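Local atomic coordinates of PKS_KS domain-containing protein (Photorhabdus luminescens subsp. laumondii, PDB entry 6SMO), a protein that probably catalyses 3-oxoacyl-[acyl-carrier-protein] synthesis as a thiolase-like ketosynthase, and binds a pentaoxo-dodecanal chain in its pocket. Residues B[32-37]-B[265-270]; B[251-256]-B[397-402]; B[363-368]-B[392-397]. All blocks are in the same frame, centred on the assembly; numbering follows the deposited sequence.

Contact 1. Residues B[32-37]-B[265-270]; sequences TGLGVV and GILILE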
# COMPACT_ATOMS: atom_id res chain seq x y z
N THR B 32 -2.01 -11.25 -21.81
CA THR B 32 -1.45 -11.38 -23.18
C THR B 32 0.09 -11.31 -23.16
O THR B 32 0.69 -11.78 -24.15
CB THR B 32 -2.02 -10.30 -24.12
OG1 THR B 32 -1.89 -9.04 -23.46
CG2 THR B 32 -3.46 -10.55 -24.48
N GLY B 33 0.69 -10.75 -22.10
CA GLY B 33 2.15 -10.57 -21.98
C GLY B 33 2.64 -10.77 -20.56
O GLY B 33 1.92 -10.36 -19.62
N LEU B 34 3.83 -11.36 -20.40
CA LEU B 34 4.51 -11.60 -19.10
C LEU B 34 5.94 -11.05 -19.16
O LEU B 34 6.62 -11.29 -20.18
CB LEU B 34 4.52 -13.10 -18.79
CG LEU B 34 3.16 -13.76 -18.60
CD1 LEU B 34 3.32 -15.26 -18.43
CD2 LEU B 34 2.42 -13.17 -17.41
N GLY B 35 6.36 -10.36 -18.10
CA GLY B 35 7.75 -9.91 -17.88
C GLY B 35 8.12 -10.05 -16.41
O GLY B 35 7.32 -9.61 -15.56
N VAL B 36 9.27 -10.66 -16.12
CA VAL B 36 9.70 -10.99 -14.73
C VAL B 36 11.21 -10.79 -14.58
O VAL B 36 11.96 -11.21 -15.49
CB VAL B 36 9.26 -12.42 -14.34
CG1 VAL B 36 9.82 -13.47 -15.28
CG2 VAL B 36 9.61 -12.74 -12.90
N VAL B 37 11.62 -10.15 -13.48
CA VAL B 37 13.01 -10.10 -12.96
C VAL B 37 12.99 -10.72 -11.56
O VAL B 37 12.58 -10.01 -10.62
CB VAL B 37 13.56 -8.65 -12.93
CG1 VAL B 37 14.98 -8.59 -12.39
CG2 VAL B 37 13.48 -8.00 -14.30
N GLY B 265 7.46 -8.32 -11.07
CA GLY B 265 6.55 -9.02 -12.00
C GLY B 265 5.64 -8.02 -12.71
O GLY B 265 5.12 -7.13 -12.02
N ILE B 266 5.49 -8.15 -14.03
CA ILE B 266 4.62 -7.28 -14.87
C ILE B 266 3.76 -8.17 -15.77
O ILE B 266 4.33 -8.98 -16.52
CB ILE B 266 5.45 -6.27 -15.69
CG1 ILE B 266 6.26 -5.32 -14.79
CG2 ILE B 266 4.57 -5.50 -16.66
CD1 ILE B 266 5.43 -4.36 -13.98
N LEU B 267 2.43 -8.01 -15.68
CA LEU B 267 1.43 -8.70 -16.54
C LEU B 267 0.75 -7.65 -17.43
O LEU B 267 0.26 -6.65 -16.88
CB LEU B 267 0.40 -9.41 -15.65
CG LEU B 267 0.89 -10.66 -14.92
CD1 LEU B 267 1.62 -10.29 -13.64
CD2 LEU B 267 -0.28 -11.59 -14.61
N ILE B 268 0.73 -7.88 -18.75
CA ILE B 268 -0.05 -7.07 -19.72
C ILE B 268 -1.48 -7.63 -19.75
O ILE B 268 -1.71 -8.63 -20.46
CB ILE B 268 0.60 -7.07 -21.12
CG1 ILE B 268 2.07 -6.64 -21.08
CG2 ILE B 268 -0.21 -6.22 -22.09
CD1 ILE B 268 2.30 -5.26 -20.50
N LEU B 269 -2.38 -7.01 -18.98
CA LEU B 269 -3.84 -7.33 -18.97
C LEU B 269 -4.52 -6.50 -20.07
O LEU B 269 -4.16 -5.32 -20.22
CB LEU B 269 -4.43 -7.00 -17.60
CG LEU B 269 -3.67 -7.52 -16.38
CD1 LEU B 269 -4.42 -7.19 -15.10
CD2 LEU B 269 -3.42 -9.02 -16.48
N GLU B 270 -5.45 -7.11 -20.81
CA GLU B 270 -6.29 -6.38 -21.80
C GLU B 270 -7.62 -7.12 -22.01
O GLU B 270 -7.75 -8.27 -21.54
CB GLU B 270 -5.53 -6.17 -23.11
CG GLU B 270 -4.99 -7.44 -23.75
CD GLU B 270 -4.24 -7.18 -25.05
OE1 GLU B 270 -4.90 -6.86 -26.06
OE2 GLU B 270 -3.00 -7.29 -25.05
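The antiparallel strand pair 32-37 and 265-270 belongs to the central mixed sheet of the thiolase-like fold, and at one end Thr32 N donates to Ile268 O at 3.0 Å. In return Ile268 N reaches Gly33 O at 2.9 Å. Further along, Gly35 and Ile266 form a hydrogen-bonded pair. Gly35 N lies 2.9 Å from Ile266 O, and Ile266 N lies 2.8 Å from Gly35 O. Leu34 with Leu267, and Val36 with Gly265, are non-hydrogen-bonded pairs. The strand directions differ by 170°.

A side-chain bond adds to the ladder at one end. Thr32 OG1 donates to Glu270 OE2 at 2.6 Å. The hydroxyl meets the anti side of the carboxylate, 27° out of its plane. The two side chains cross at about a right angle. The Thr32 hydroxyl sits between its own backbone N and carbonyl carbon (chi1 50°), which turns it to the carboxylate. Arg278 forms a salt bridge to the same oxygen, and His274 bonds to Glu270 OE1, so both carboxylate oxygens are held in a buried place.

Leu34 and Leu267 share one face of the sheet. They lie side by side and point the same way, with Leu34 CD2 3.9 Å from Leu267 CG. Ile266 and Ile268 point to the other face. There the partners across the strands are Gly35 and Gly33, which have no side chains.

Helix 372-388 packs on Leu34 and Leu267, and helix 193-206 also meets Leu267. Helix 95-111 covers Ile266 and Ile268 on the other face. Beyond strand 263-271, strand 212-219 continues the sheet through backbone bonds to Gly265, Leu267 and Leu269.

Contact 2. Residues B[251-256]-B[397-402]; sequences FSLERD and YQTPDP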
# COMPACT_ATOMS: atom_id res chain seq x y z
N PHE B 251 5.23 -24.70 4.69
CA PHE B 251 4.35 -25.82 5.16
C PHE B 251 5.17 -26.91 5.85
O PHE B 251 4.58 -27.95 6.22
CB PHE B 251 3.53 -26.39 3.99
CG PHE B 251 2.78 -25.35 3.19
CD1 PHE B 251 1.69 -24.69 3.73
CD2 PHE B 251 3.17 -25.04 1.90
CE1 PHE B 251 1.00 -23.74 3.00
CE2 PHE B 251 2.48 -24.09 1.16
CZ PHE B 251 1.40 -23.44 1.71
N SER B 252 6.48 -26.69 6.05
CA SER B 252 7.39 -27.61 6.77
C SER B 252 7.35 -27.30 8.27
O SER B 252 7.09 -26.13 8.62
CB SER B 252 8.80 -27.53 6.24
OG SER B 252 8.85 -27.90 4.87
N LEU B 253 7.62 -28.30 9.11
CA LEU B 253 7.58 -28.20 10.60
C LEU B 253 8.77 -27.38 11.10
O LEU B 253 8.69 -26.87 12.24
CB LEU B 253 7.58 -29.62 11.18
CG LEU B 253 7.41 -29.74 12.70
CD1 LEU B 253 6.22 -28.94 13.19
CD2 LEU B 253 7.28 -31.20 13.11
N GLU B 254 9.83 -27.24 10.29
CA GLU B 254 11.10 -26.56 10.66
C GLU B 254 11.00 -25.03 10.47
O GLU B 254 11.85 -24.33 11.04
CB GLU B 254 12.27 -27.09 9.82
CG GLU B 254 12.73 -28.48 10.23
CD GLU B 254 11.99 -29.63 9.57
OE1 GLU B 254 10.91 -29.40 9.00
OE2 GLU B 254 12.50 -30.77 9.64
N ARG B 255 10.03 -24.55 9.69
CA ARG B 255 9.92 -23.12 9.26
C ARG B 255 9.89 -22.20 10.49
O ARG B 255 9.25 -22.57 11.49
CB ARG B 255 8.69 -22.91 8.37
CG ARG B 255 7.36 -22.96 9.10
CD ARG B 255 6.20 -22.90 8.12
NE ARG B 255 4.90 -22.78 8.78
CZ ARG B 255 4.18 -23.79 9.27
NH1 ARG B 255 4.62 -25.04 9.19
NH2 ARG B 255 3.01 -23.54 9.84
N ASP B 256 10.57 -21.05 10.41
CA ASP B 256 10.71 -20.07 11.53
C ASP B 256 10.74 -18.62 11.02
O ASP B 256 11.11 -17.74 11.82
CB ASP B 256 11.98 -20.36 12.33
CG ASP B 256 13.27 -20.16 11.54
OD1 ASP B 256 13.29 -20.55 10.36
OD2 ASP B 256 14.22 -19.60 12.11
N TYR B 397 11.06 -29.14 1.42
CA TYR B 397 10.02 -29.81 2.26
C TYR B 397 10.69 -30.93 3.06
O TYR B 397 10.98 -32.00 2.49
CB TYR B 397 8.86 -30.33 1.41
CG TYR B 397 7.65 -30.72 2.21
CD1 TYR B 397 6.72 -29.77 2.60
CD2 TYR B 397 7.45 -32.03 2.62
CE1 TYR B 397 5.60 -30.12 3.35
CE2 TYR B 397 6.34 -32.39 3.37
CZ TYR B 397 5.41 -31.43 3.74
OH TYR B 397 4.32 -31.78 4.48
N GLN B 398 10.93 -30.67 4.35
CA GLN B 398 11.66 -31.58 5.28
C GLN B 398 10.63 -32.43 6.03
O GLN B 398 10.05 -33.34 5.40
CB GLN B 398 12.58 -30.76 6.18
CG GLN B 398 13.69 -30.05 5.42
CD GLN B 398 14.31 -28.93 6.22
OE1 GLN B 398 14.62 -29.08 7.40
NE2 GLN B 398 14.50 -27.79 5.58
N THR B 399 10.39 -32.15 7.32
CA THR B 399 9.44 -32.89 8.19
C THR B 399 8.03 -32.35 7.95
O THR B 399 7.81 -31.14 8.01
CB THR B 399 9.82 -32.78 9.67
OG1 THR B 399 11.22 -33.04 9.79
CG2 THR B 399 9.05 -33.73 10.55
N PRO B 400 7.03 -33.23 7.66
CA PRO B 400 5.65 -32.78 7.46
C PRO B 400 5.00 -32.31 8.77
O PRO B 400 5.10 -33.02 9.76
CB PRO B 400 4.94 -34.02 6.90
CG PRO B 400 5.75 -35.19 7.43
CD PRO B 400 7.18 -34.68 7.50
N ASP B 401 4.37 -31.14 8.75
CA ASP B 401 3.64 -30.54 9.90
C ASP B 401 2.29 -31.24 10.04
O ASP B 401 1.58 -31.40 9.06
CB ASP B 401 3.48 -29.03 9.72
CG ASP B 401 3.13 -28.27 10.99
OD1 ASP B 401 2.15 -28.66 11.66
OD2 ASP B 401 3.84 -27.29 11.29
N PRO B 402 1.90 -31.69 11.26
CA PRO B 402 0.59 -32.32 11.46
C PRO B 402 -0.59 -31.37 11.19
O PRO B 402 -1.63 -31.85 10.77
CB PRO B 402 0.62 -32.78 12.92
CG PRO B 402 1.67 -31.91 13.58
CD PRO B 402 2.70 -31.65 12.50
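Glu254 OE2 takes a hydrogen bond from Thr399 OG1 at 2.6 Å. The hydroxyl comes in on the syn side of the carboxylate, 26° out of its plane. Thr399 N donates to the syn lone pair of the other oxygen, Glu254 OE1, at 3.3 Å. A weak bond also runs from Thr399 N to Glu254 OE2. One carboxylate therefore holds both the backbone and the side chain of Thr399. The glutamate chain bends at chi2 (87°), which folds its end back to this threonine. Gln398 crosses the glutamate at a slant, with its OE1 3.5 Å from Glu254 CG.

The backbones are joined by Leu253 N, which donates to Thr399 O at 3.1 Å. Residues 252-255 form a type I beta turn. This turn lies in the loop between helix 224-233 and strand 263-271, and it meets the loop that follows strand 390-391. The contact thus ties two irregular connections of the ketosynthase fold, far from the centre of the chain.

Across the turn, Arg255 NH1 donates back at 2.8 Å to the backbone O of Ser252, the first residue of the turn. This bond lies near the guanidinium plane but above the carbonyl plane. The same nitrogen forms a salt bridge to Asp401 OD2 at 3.2 Å. It meets that oxygen from above the carboxylate plane, and the two flat groups are turned 47° apart. Asp401 OD1 takes a bond from Asp403 N. The backbone oxygens of Thr336 and Ala337 accept from Arg255 NE and NH2, so the guanidinium is held on several sides.

Carbon atoms pack around these bonds. Leu253 CD1 lies 3.5 Å from Asp401 OD2, while Leu253 CD2 approaches the methyl CG2 of Thr399. Tyr397 CE1 comes within 3.7 Å of Phe251 O, and the Phe251 ring stacks with Tyr408.

Contact 3. Residues B[363-368]-B[392-397]; sequences LKSMTG and HPTINY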
# COMPACT_ATOMS: atom_id res chain seq x y z
N LEU B 363 5.91 -20.28 -4.30
CA LEU B 363 7.11 -19.96 -5.12
C LEU B 363 8.22 -19.42 -4.20
O LEU B 363 9.39 -19.47 -4.62
CB LEU B 363 6.75 -18.95 -6.20
CG LEU B 363 7.74 -18.84 -7.36
CD1 LEU B 363 7.59 -20.02 -8.30
CD2 LEU B 363 7.56 -17.53 -8.11
N LYS B 364 7.85 -18.94 -3.01
CA LYS B 364 8.78 -18.30 -2.03
C LYS B 364 9.79 -19.32 -1.49
O LYS B 364 10.76 -18.88 -0.84
CB LYS B 364 7.99 -17.65 -0.89
CG LYS B 364 7.13 -16.46 -1.29
CD LYS B 364 6.44 -15.80 -0.11
CE LYS B 364 5.57 -14.62 -0.48
NZ LYS B 364 4.36 -15.03 -1.23
N SER B 365 9.58 -20.62 -1.73
CA SER B 365 10.53 -21.71 -1.38
C SER B 365 11.78 -21.62 -2.26
O SER B 365 12.85 -22.06 -1.79
CB SER B 365 9.87 -23.06 -1.50
OG SER B 365 9.42 -23.30 -2.83
N MET B 366 11.65 -21.10 -3.48
CA MET B 366 12.76 -20.93 -4.46
C MET B 366 13.18 -19.46 -4.53
O MET B 366 14.40 -19.20 -4.52
CB MET B 366 12.32 -21.39 -5.86
CG MET B 366 11.88 -22.84 -5.89
SD MET B 366 11.49 -23.41 -7.57
CE MET B 366 9.70 -23.40 -7.52
N THR B 367 12.21 -18.54 -4.61
CA THR B 367 12.43 -17.09 -4.87
C THR B 367 12.71 -16.32 -3.57
O THR B 367 13.42 -15.30 -3.64
CB THR B 367 11.22 -16.46 -5.57
OG1 THR B 367 10.04 -16.82 -4.85
CG2 THR B 367 11.09 -16.88 -7.02
N GLY B 368 12.18 -16.78 -2.44
CA GLY B 368 12.10 -16.00 -1.19
C GLY B 368 10.95 -15.02 -1.25
O GLY B 368 10.11 -15.17 -2.16
N HIS B 392 4.70 -26.17 -10.52
CA HIS B 392 6.04 -26.10 -9.87
C HIS B 392 5.91 -26.60 -8.43
O HIS B 392 4.87 -26.43 -7.80
CB HIS B 392 6.64 -24.69 -9.97
CG HIS B 392 6.00 -23.67 -9.10
ND1 HIS B 392 6.12 -23.68 -7.72
CD2 HIS B 392 5.27 -22.57 -9.40
CE1 HIS B 392 5.47 -22.66 -7.21
NE2 HIS B 392 4.93 -21.96 -8.22
N PRO B 393 6.96 -27.26 -7.88
CA PRO B 393 6.90 -27.79 -6.52
C PRO B 393 7.26 -26.77 -5.43
O PRO B 393 7.86 -25.76 -5.75
CB PRO B 393 7.97 -28.90 -6.57
CG PRO B 393 9.02 -28.34 -7.51
CD PRO B 393 8.25 -27.52 -8.53
N THR B 394 6.88 -27.07 -4.19
CA THR B 394 7.36 -26.39 -2.96
C THR B 394 8.62 -27.12 -2.48
O THR B 394 8.46 -28.20 -1.87
CB THR B 394 6.28 -26.35 -1.87
OG1 THR B 394 5.05 -25.94 -2.47
CG2 THR B 394 6.62 -25.41 -0.73
N ILE B 395 9.81 -26.58 -2.75
CA ILE B 395 11.11 -27.24 -2.45
C ILE B 395 11.44 -27.05 -0.96
O ILE B 395 10.74 -26.26 -0.29
CB ILE B 395 12.25 -26.73 -3.36
CG1 ILE B 395 12.58 -25.25 -3.12
CG2 ILE B 395 11.92 -27.00 -4.82
CD1 ILE B 395 13.98 -24.87 -3.57
N ASN B 396 12.47 -27.75 -0.48
CA ASN B 396 12.99 -27.69 0.91
C ASN B 396 11.94 -28.24 1.89
O ASN B 396 11.96 -27.83 3.06
CB ASN B 396 13.42 -26.27 1.29
CG ASN B 396 14.30 -25.62 0.25
OD1 ASN B 396 15.08 -26.29 -0.42
ND2 ASN B 396 14.18 -24.31 0.11
N TYR B 397 11.06 -29.14 1.42
CA TYR B 397 10.02 -29.81 2.26
C TYR B 397 10.69 -30.93 3.06
O TYR B 397 10.98 -32.00 2.49
CB TYR B 397 8.86 -30.33 1.41
CG TYR B 397 7.65 -30.72 2.21
CD1 TYR B 397 6.72 -29.77 2.60
CD2 TYR B 397 7.45 -32.03 2.62
CE1 TYR B 397 5.60 -30.12 3.35
CE2 TYR B 397 6.34 -32.39 3.37
CZ TYR B 397 5.41 -31.43 3.74
OH TYR B 397 4.32 -31.78 4.48
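The His392 ring carries Leu363 CD1 over one face, a CH-pi contact 3.5 Å from the ring centroid. The methyl is displaced toward the rim and lies 22° off the ring normal. Met366 CE approaches the same ring obliquely, 3.6 Å from His392 ND1. The Leu363 and His392 side chains cross at about a right angle. Leu363 CG is anti to its backbone nitrogen (chi1 -162°), and this carries the methyl over the imidazole. A weak but nearly straight hydrogen bond from His392 ND1 to Pro393 O links the ring to its own loop.

Met366 bends at chi3 (-103°), which brings CE to 3.5 Å from Pro393 O. Nearer its backbone, Met366 CG packs against Ile395 CD1 at 3.7 Å.

Polar links between the segments are few. Ile395 N makes a weak bond to Ser365 OG at 3.3 Å, while the Ser365 hydroxyl is also bonded to Ser362 O. Asn396 ND2 comes near Ser365 O at a poor angle and bonds instead to Thr248 O, outside both segments.

The short, weakly bonded helix 364-367 is thus packed against the loop after strand 390-391. Helices 372-388 and 44-53 cover Leu363. Segment 363-368 leads directly into His369 of the ligand pocket, in the C-terminal part of the ketosynthase fold. The Leu363 side chain is about 14 Å from the bound pentaoxo-dodecanal, so this is packing away from the bound chain. With the one bond between the segments weak, the fit depends mainly on the shapes of Leu363, Met366, Ile395 and the His392 ring.

How the contacts relate
Contacts 1 and 3 are buried, while contact 2 is only partly so and lies farther from the chain centre. Contact 1 joins two strands of the central sheet by regular backbone bonds. Contact 3 packs a short helix on a loop, largely through apolar groups. Contact 2 joins two loops through charged and hydroxyl side chains. Contacts 2 and 3 share Tyr397 and touch where Ser252 OG lies 3.6 Å from Asn396 O, so the loop after strand 390-391 serves both. Contact 1 stands apart, with nearest atoms about 7 Å from contact 3, yet helix 372-388 packs on both of these.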